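Phosphonate monoester hydrolase (Ruegeria pomeroyi, PDB 4UPK) is an enzyme of the sulfatase family, within the alkaline phosphatase superfamily, built around a mixed beta sheet packed with helices. Local coordinates at residues 212-217 / 239-244; 247-252 / 314-319. All coordinates share one frame; numbering follows the deposited sequence.

Both contacts are largely buried, and both use the long connection that leaves strand 234-239 of the central sheet. Contact 1 sets the end of the strand and the first loop residues against the start of helix 213-224, about 15 Å from the centre of the chain (contact centre to chain centre). Contact 2 lays a later part of the same loop on helix 303-333, about 20 Å out, with Tyr-252 partly exposed. The deeper contact is held by a salt bridge and a bridging water. The outer one has no hydrogen bond across its segments and relies on apolar and CH-pi packing. They meet where Ser-212 OG lies 2.8 Å from Glu-319 OE2, a probable hydrogen bond.

Contact 1. Residues 212-217 / 239-244; sequences SDTAFL and YIRPHP
Asp-213, in the first turn of helix 213-224, grips Arg-241 through a single carboxylate oxygen. The NE of Arg-241 gives the shorter bond, 2.6 Å to Asp-213 OD2 with an N-H...O angle of 151°, and it enters on the syn lone pair. NH2 of Arg-241 adds a weak bond of 3.3 Å to the same OD2 of Asp-213. The two flat groups stand 75° apart, so the carboxylate does not lie side by side with the guanidinium but offers one oxygen to its edge. A bend at chi2 (-52°) carries the arginine chain round to this oxygen, while NH1 is bonded to the carbonyl of Pro-245. OD1 of Asp-213 accepts from Thr-214 N at 3.0 Å, met from above the carboxylate plane.

Beside this tight knot, Thr-214 rests its OG1 on the aliphatic part of Arg-241, 3.5 Å from CG. A water donates to Thr-214 OG1 and accepts from Arg-241 N, joining helix to loop. CG2 of Thr-214 comes up to the CD1-CE1 side of Tyr-239; the carbonyl oxygen of Thr-214 lies at the ring edge, 3.7 Å from CE1. The phenol oxygen is held by Thr-218, which bonds the Thr-214 carbonyl as well. Packing is looser at Leu-217, whose CD2 stays 4.4 Å from Tyr-239 CD1. CG2 of Ile-240 makes a loose contact with Asp-213 OD2, while the rest of its partly exposed side chain leads away from the helix.

Ser-212, the N-cap, accepts from Ala-215 N through OG at 3.1 Å. The chemistry implies an electrostatic clasp: an acid at a helix N-terminus, where the dipole would be expected to stabilise negative charge, would help to hold the arginine that follows the strand, with the carbonyl of Pro-245.

Contact 2. Residues 247-252 / 314-319; sequences VAPAPY and LGLATE
Val-247 meets helix 303-333 through its backbone, its carbonyl oxygen lying 3.3 Å from Leu-316 CD2. Leu-316 CD2 also touches CB of Ala-248, at 3.8 Å, so one leucine branch covers two successive loop residues. Pro-249 turns to the acid one helical turn further on: its CG packs 3.5 Å from Glu-319 OE2, the ring and the glutamate chain arriving from opposite directions. After a cis peptide before Pro-251, Tyr-252 makes the broadest contact. Glu-319 CB sits 3.5 Å from the centroid of the tyrosine ring and only 9° off its normal, a CH-pi contact over the face, and CG of Glu-319 lies over the same face, nearest CE2. With Glu-319 CG anti to the backbone N (chi1 -172°) the extended chain runs across the ring toward Pro-249. Thr-318 CG2 lies at the ring edge. Gly-315, lacking a side chain, lets the backbones close to 4.7 Å between its CA and that of Tyr-252.

Around this patch, Thr-318 OG1 is hydrogen-bonded to the carbonyl of Glu-58 and the hydroxyl of Tyr-256. The loop, which follows strand 234-239, packs on helix 303-333, whose Glu-319 in turn points to Ser-212 at the start of helix 213-224.

Contact 1. Residues 212-217 / 239-244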
ATOM      1  N   SER A 212     -41.635  10.415  -6.905  1.00 16.38           N
ATOM      2  CA  SER A 212     -41.121   9.082  -7.224  1.00 16.25           C
ATOM      3  C   SER A 212     -39.600   8.999  -7.163  1.00 17.24           C
ATOM      4  O   SER A 212     -38.923  10.020  -7.191  1.00 17.05           O
ATOM      5  CB  SER A 212     -41.634   8.619  -8.587  1.00 19.03           C
ATOM      6  OG  SER A 212     -40.795   9.041  -9.655  1.00 20.33           O
ATOM      7  N   ASP A 213     -39.084   7.775  -7.082  1.00 12.36           N
ATOM      8  CA  ASP A 213     -37.654   7.463  -7.090  1.00 11.34           C
ATOM      9  C   ASP A 213     -36.966   7.991  -8.357  1.00 16.29           C
ATOM     10  O   ASP A 213     -35.926   8.642  -8.236  1.00 16.04           O
ATOM     11  CB  ASP A 213     -37.422   5.949  -6.883  1.00 12.21           C
ATOM     12  CG  ASP A 213     -38.289   4.976  -7.672  1.00 21.43           C
ATOM     13  OD1 ASP A 213     -39.169   5.443  -8.466  1.00 20.62           O
ATOM     14  OD2 ASP A 213     -38.090   3.753  -7.511  1.00 24.03           O
ATOM     15  N   THR A 214     -37.601   7.788  -9.562  1.00 12.60           N
ATOM     16  CA  THR A 214     -37.151   8.289 -10.873  1.00 11.40           C
ATOM     17  C   THR A 214     -37.074   9.813 -10.899  1.00 14.67           C
ATOM     18  O   THR A 214     -36.045  10.348 -11.308  1.00 15.27           O
ATOM     19  CB  THR A 214     -38.050   7.740 -12.001  1.00 17.10           C
ATOM     20  OG1 THR A 214     -38.030   6.307 -11.961  1.00 18.46           O
ATOM     21  CG2 THR A 214     -37.644   8.249 -13.394  1.00 13.06           C
ATOM     22  N   ALA A 215     -38.177  10.505 -10.495  1.00 11.77           N
ATOM     23  CA  ALA A 215     -38.307  11.970 -10.466  1.00 11.20           C
ATOM     24  C   ALA A 215     -37.294  12.587  -9.505  1.00 14.03           C
ATOM     25  O   ALA A 215     -36.613  13.549  -9.858  1.00 14.13           O
ATOM     26  CB  ALA A 215     -39.722  12.374 -10.057  1.00 11.82           C
ATOM     27  N   PHE A 216     -37.204  12.023  -8.294  1.00 10.03           N
ATOM     28  CA  PHE A 216     -36.300  12.479  -7.243  1.00  8.82           C
ATOM     29  C   PHE A 216     -34.836  12.460  -7.679  1.00 14.27           C
ATOM     30  O   PHE A 216     -34.138  13.456  -7.441  1.00 16.24           O
ATOM     31  CB  PHE A 216     -36.540  11.703  -5.928  1.00  8.98           C
ATOM     32  CG  PHE A 216     -35.584  12.069  -4.828  1.00 10.12           C
ATOM     33  CD1 PHE A 216     -35.817  13.182  -4.027  1.00 12.19           C
ATOM     34  CD2 PHE A 216     -34.399  11.353  -4.647  1.00 10.10           C
ATOM     35  CE1 PHE A 216     -34.891  13.566  -3.047  1.00 12.13           C
ATOM     36  CE2 PHE A 216     -33.474  11.740  -3.674  1.00 12.59           C
ATOM     37  CZ  PHE A 216     -33.733  12.832  -2.866  1.00  9.59           C
ATOM     38  N   LEU A 217     -34.369  11.355  -8.309  1.00  9.12           N
ATOM     39  CA  LEU A 217     -32.965  11.248  -8.765  1.00  9.57           C
ATOM     40  C   LEU A 217     -32.638  12.281  -9.841  1.00 14.40           C
ATOM     41  O   LEU A 217     -31.599  12.926  -9.766  1.00 16.06           O
ATOM     42  CB  LEU A 217     -32.612   9.818  -9.234  1.00  9.33           C
ATOM     43  CG  LEU A 217     -31.140   9.515  -9.520  1.00 13.34           C
ATOM     44  CD1 LEU A 217     -30.230   9.759  -8.296  1.00 13.20           C
ATOM     45  CD2 LEU A 217     -30.982   8.131  -9.994  1.00 12.45           C
ATOM     46  N   TYR A 239     -30.631   4.975 -13.079  1.00 17.04           N
ATOM     47  CA  TYR A 239     -32.039   4.752 -12.791  1.00 16.12           C
ATOM     48  C   TYR A 239     -32.276   3.275 -12.566  1.00 17.51           C
ATOM     49  O   TYR A 239     -31.965   2.466 -13.436  1.00 17.57           O
ATOM     50  CB  TYR A 239     -32.919   5.217 -13.965  1.00 17.08           C
ATOM     51  CG  TYR A 239     -32.874   6.703 -14.230  1.00 17.36           C
ATOM     52  CD1 TYR A 239     -33.605   7.589 -13.447  1.00 18.39           C
ATOM     53  CD2 TYR A 239     -32.143   7.220 -15.303  1.00 17.99           C
ATOM     54  CE1 TYR A 239     -33.602   8.958 -13.708  1.00 19.61           C
ATOM     55  CE2 TYR A 239     -32.140   8.588 -15.582  1.00 18.98           C
ATOM     56  CZ  TYR A 239     -32.880   9.454 -14.780  1.00 24.76           C
ATOM     57  OH  TYR A 239     -32.930  10.801 -15.032  1.00 19.04           O
ATOM     58  N   ILE A 240     -32.833   2.935 -11.407  1.00 12.09           N
ATOM     59  CA  ILE A 240     -33.186   1.579 -11.036  1.00 11.78           C
ATOM     60  C   ILE A 240     -34.363   1.081 -11.852  1.00 15.14           C
ATOM     61  O   ILE A 240     -34.334  -0.041 -12.333  1.00 12.99           O
ATOM     62  CB  ILE A 240     -33.392   1.428  -9.487  1.00 14.76           C
ATOM     63  CG1 ILE A 240     -33.521  -0.065  -9.060  1.00 13.95           C
ATOM     64  CG2 ILE A 240     -34.538   2.289  -8.941  1.00 15.17           C
ATOM     65  CD1 ILE A 240     -32.219  -0.914  -9.357  1.00 14.97           C
ATOM     66  N   ARG A 241     -35.396   1.943 -12.021  1.00 13.33           N
ATOM     67  CA  ARG A 241     -36.607   1.680 -12.775  1.00 11.99           C
ATOM     68  C   ARG A 241     -36.333   1.551 -14.270  1.00 14.64           C
ATOM     69  O   ARG A 241     -35.503   2.307 -14.782  1.00 11.92           O
ATOM     70  CB  ARG A 241     -37.663   2.778 -12.526  1.00 11.35           C
ATOM     71  CG  ARG A 241     -38.090   2.939 -11.070  1.00 17.05           C
ATOM     72  CD  ARG A 241     -38.516   1.651 -10.414  1.00  9.61           C
ATOM     73  NE  ARG A 241     -39.070   1.894  -9.088  1.00  9.30           N
ATOM     74  CZ  ARG A 241     -39.805   1.020  -8.404  1.00 22.30           C
ATOM     75  NH1 ARG A 241     -40.120  -0.157  -8.935  1.00 14.64           N
ATOM     76  NH2 ARG A 241     -40.254   1.328  -7.198  1.00 13.13           N
ATOM     77  N   PRO A 242     -37.013   0.621 -15.006  1.00 13.46           N
ATOM     78  CA  PRO A 242     -37.992  -0.397 -14.541  1.00 13.28           C
ATOM     79  C   PRO A 242     -37.304  -1.562 -13.834  1.00 19.18           C
ATOM     80  O   PRO A 242     -36.327  -2.104 -14.348  1.00 19.17           O
ATOM     81  CB  PRO A 242     -38.686  -0.810 -15.848  1.00 14.74           C
ATOM     82  CG  PRO A 242     -37.583  -0.690 -16.897  1.00 18.63           C
ATOM     83  CD  PRO A 242     -36.756   0.500 -16.467  1.00 14.39           C
ATOM     84  N   HIS A 243     -37.742  -1.898 -12.621  1.00 17.42           N
ATOM     85  CA  HIS A 243     -37.095  -2.948 -11.807  1.00 17.71           C
ATOM     86  C   HIS A 243     -38.029  -3.311 -10.652  1.00 24.48           C
ATOM     87  O   HIS A 243     -38.677  -2.400 -10.125  1.00 24.20           O
ATOM     88  CB  HIS A 243     -35.770  -2.401 -11.218  1.00 17.94           C
ATOM     89  CG  HIS A 243     -34.841  -3.390 -10.580  1.00 20.43           C
ATOM     90  ND1 HIS A 243     -35.082  -3.900  -9.306  1.00 21.92           N
ATOM     91  CD2 HIS A 243     -33.624  -3.816 -10.990  1.00 20.86           C
ATOM     92  CE1 HIS A 243     -34.051  -4.691  -9.036  1.00 20.08           C
ATOM     93  NE2 HIS A 243     -33.145  -4.664 -10.012  1.00 20.08           N
ATOM     94  N   PRO A 244     -38.102  -4.612 -10.227  1.00 22.29           N
ATOM     95  CA  PRO A 244     -38.959  -4.966  -9.082  1.00 21.81           C
ATOM     96  C   PRO A 244     -38.525  -4.247  -7.787  1.00 26.01           C
ATOM     97  O   PRO A 244     -37.359  -3.866  -7.687  1.00 25.74           O
ATOM     98  CB  PRO A 244     -38.790  -6.496  -8.981  1.00 23.69           C
ATOM     99  CG  PRO A 244     -37.517  -6.807  -9.673  1.00 27.59           C
ATOM    100  CD  PRO A 244     -37.406  -5.807 -10.764  1.00 23.68           C
TER
HETATM  101  O   HOH W   1     -35.495   4.993 -11.309  1.00  6.65           O

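Contact 2. Residues 247-252 / 314-319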
ATOM      1  N   VAL A 247     -44.095  -1.375  -9.164  1.00 15.45           N
ATOM      2  CA  VAL A 247     -45.101  -0.405  -8.774  1.00 13.91           C
ATOM      3  C   VAL A 247     -44.793   0.874  -9.535  1.00 15.74           C
ATOM      4  O   VAL A 247     -43.628   1.244  -9.646  1.00 13.02           O
ATOM      5  CB  VAL A 247     -45.252  -0.224  -7.220  1.00 16.66           C
ATOM      6  CG1 VAL A 247     -44.019   0.414  -6.557  1.00 15.41           C
ATOM      7  CG2 VAL A 247     -46.535   0.520  -6.870  1.00 16.17           C
ATOM      8  N   ALA A 248     -45.831   1.526 -10.090  1.00 13.81           N
ATOM      9  CA  ALA A 248     -45.674   2.769 -10.839  1.00 13.21           C
ATOM     10  C   ALA A 248     -46.590   3.847 -10.290  1.00 20.53           C
ATOM     11  O   ALA A 248     -47.732   3.539  -9.930  1.00 21.77           O
ATOM     12  CB  ALA A 248     -45.931   2.542 -12.328  1.00 13.49           C
ATOM     13  N   PRO A 249     -46.111   5.118 -10.159  1.00 17.74           N
ATOM     14  CA  PRO A 249     -47.013   6.173  -9.674  1.00 17.40           C
ATOM     15  C   PRO A 249     -48.051   6.563 -10.746  1.00 21.76           C
ATOM     16  O   PRO A 249     -47.806   6.347 -11.942  1.00 21.26           O
ATOM     17  CB  PRO A 249     -46.049   7.307  -9.342  1.00 18.53           C
ATOM     18  CG  PRO A 249     -44.957   7.159 -10.337  1.00 22.37           C
ATOM     19  CD  PRO A 249     -44.788   5.674 -10.530  1.00 17.66           C
ATOM     20  N   ALA A 250     -49.225   7.082 -10.320  1.00 19.04           N
ATOM     21  CA  ALA A 250     -50.297   7.525 -11.233  1.00 19.56           C
ATOM     22  C   ALA A 250     -49.738   8.618 -12.193  1.00 21.98           C
ATOM     23  O   ALA A 250     -49.013   9.494 -11.716  1.00 22.12           O
ATOM     24  CB  ALA A 250     -51.478   8.074 -10.437  1.00 20.03           C
ATOM     25  N   PRO A 251     -49.953   8.554 -13.531  1.00 15.30           N
ATOM     26  CA  PRO A 251     -50.840   7.650 -14.288  1.00 14.84           C
ATOM     27  C   PRO A 251     -50.189   6.419 -14.919  1.00 21.21           C
ATOM     28  O   PRO A 251     -50.872   5.662 -15.628  1.00 21.96           O
ATOM     29  CB  PRO A 251     -51.366   8.581 -15.381  1.00 16.83           C
ATOM     30  CG  PRO A 251     -50.170   9.429 -15.717  1.00 20.49           C
ATOM     31  CD  PRO A 251     -49.434   9.631 -14.404  1.00 15.77           C
ATOM     32  N   TYR A 252     -48.862   6.228 -14.698  1.00 16.22           N
ATOM     33  CA  TYR A 252     -48.079   5.148 -15.288  1.00 13.97           C
ATOM     34  C   TYR A 252     -48.526   3.747 -14.996  1.00 15.36           C
ATOM     35  O   TYR A 252     -48.283   2.866 -15.825  1.00 12.23           O
ATOM     36  CB  TYR A 252     -46.605   5.296 -14.926  1.00 14.27           C
ATOM     37  CG  TYR A 252     -46.018   6.624 -15.343  1.00 14.11           C
ATOM     38  CD1 TYR A 252     -45.607   6.848 -16.660  1.00 15.04           C
ATOM     39  CD2 TYR A 252     -45.873   7.659 -14.425  1.00 13.75           C
ATOM     40  CE1 TYR A 252     -45.080   8.084 -17.051  1.00 13.75           C
ATOM     41  CE2 TYR A 252     -45.363   8.895 -14.804  1.00 14.42           C
ATOM     42  CZ  TYR A 252     -44.958   9.104 -16.114  1.00 17.19           C
ATOM     43  OH  TYR A 252     -44.394  10.318 -16.436  1.00 14.85           O
ATOM     44  N   LEU A 314     -43.480  -1.549 -18.357  1.00 15.31           N
ATOM     45  CA  LEU A 314     -43.479  -0.635 -19.492  1.00 15.56           C
ATOM     46  C   LEU A 314     -43.832   0.801 -19.080  1.00 19.11           C
ATOM     47  O   LEU A 314     -43.258   1.738 -19.622  1.00 20.48           O
ATOM     48  CB  LEU A 314     -44.405  -1.129 -20.627  1.00 16.41           C
ATOM     49  CG  LEU A 314     -44.073  -2.468 -21.296  1.00 20.09           C
ATOM     50  CD1 LEU A 314     -45.194  -2.889 -22.227  1.00 20.41           C
ATOM     51  CD2 LEU A 314     -42.740  -2.404 -22.055  1.00 22.23           C
ATOM     52  N   GLY A 315     -44.713   0.952 -18.092  1.00 15.44           N
ATOM     53  CA  GLY A 315     -45.110   2.256 -17.547  1.00 14.76           C
ATOM     54  C   GLY A 315     -43.975   2.965 -16.823  1.00 17.15           C
ATOM     55  O   GLY A 315     -43.805   4.168 -16.985  1.00 16.65           O
ATOM     56  N   LEU A 316     -43.129   2.201 -16.086  1.00 14.59           N
ATOM     57  CA  LEU A 316     -41.921   2.678 -15.386  1.00 12.57           C
ATOM     58  C   LEU A 316     -40.830   3.100 -16.375  1.00 15.92           C
ATOM     59  O   LEU A 316     -40.128   4.081 -16.105  1.00 17.58           O
ATOM     60  CB  LEU A 316     -41.380   1.626 -14.401  1.00 11.82           C
ATOM     61  CG  LEU A 316     -42.196   1.394 -13.130  1.00 14.98           C
ATOM     62  CD1 LEU A 316     -41.740   0.092 -12.422  1.00 14.87           C
ATOM     63  CD2 LEU A 316     -42.114   2.584 -12.197  1.00 13.79           C
ATOM     64  N   ALA A 317     -40.688   2.374 -17.506  1.00 11.35           N
ATOM     65  CA  ALA A 317     -39.757   2.697 -18.604  1.00 11.11           C
ATOM     66  C   ALA A 317     -40.189   4.043 -19.251  1.00 15.05           C
ATOM     67  O   ALA A 317     -39.342   4.900 -19.463  1.00 16.28           O
ATOM     68  CB  ALA A 317     -39.743   1.590 -19.638  1.00 11.63           C
ATOM     69  N   THR A 318     -41.497   4.252 -19.485  1.00 11.03           N
ATOM     70  CA  THR A 318     -42.022   5.525 -20.008  1.00 11.52           C
ATOM     71  C   THR A 318     -41.703   6.696 -19.008  1.00 13.24           C
ATOM     72  O   THR A 318     -41.261   7.749 -19.446  1.00 13.17           O
ATOM     73  CB  THR A 318     -43.500   5.358 -20.455  1.00 19.47           C
ATOM     74  OG1 THR A 318     -43.511   4.525 -21.616  1.00 19.97           O
ATOM     75  CG2 THR A 318     -44.202   6.699 -20.798  1.00 13.59           C
ATOM     76  N   GLU A 319     -41.867   6.483 -17.684  1.00  8.27           N
ATOM     77  CA  GLU A 319     -41.538   7.497 -16.692  1.00  8.13           C
ATOM     78  C   GLU A 319     -40.022   7.799 -16.671  1.00 15.45           C
ATOM     79  O   GLU A 319     -39.641   8.955 -16.547  1.00 17.31           O
ATOM     80  CB  GLU A 319     -42.074   7.127 -15.307  1.00  8.63           C
ATOM     81  CG  GLU A 319     -41.918   8.267 -14.286  1.00  9.57           C
ATOM     82  CD  GLU A 319     -42.041   7.833 -12.838  1.00 13.14           C
ATOM     83  OE1 GLU A 319     -41.899   6.619 -12.568  1.00 16.54           O
ATOM     84  OE2 GLU A 319     -42.308   8.696 -11.973  1.00 10.86           O
TER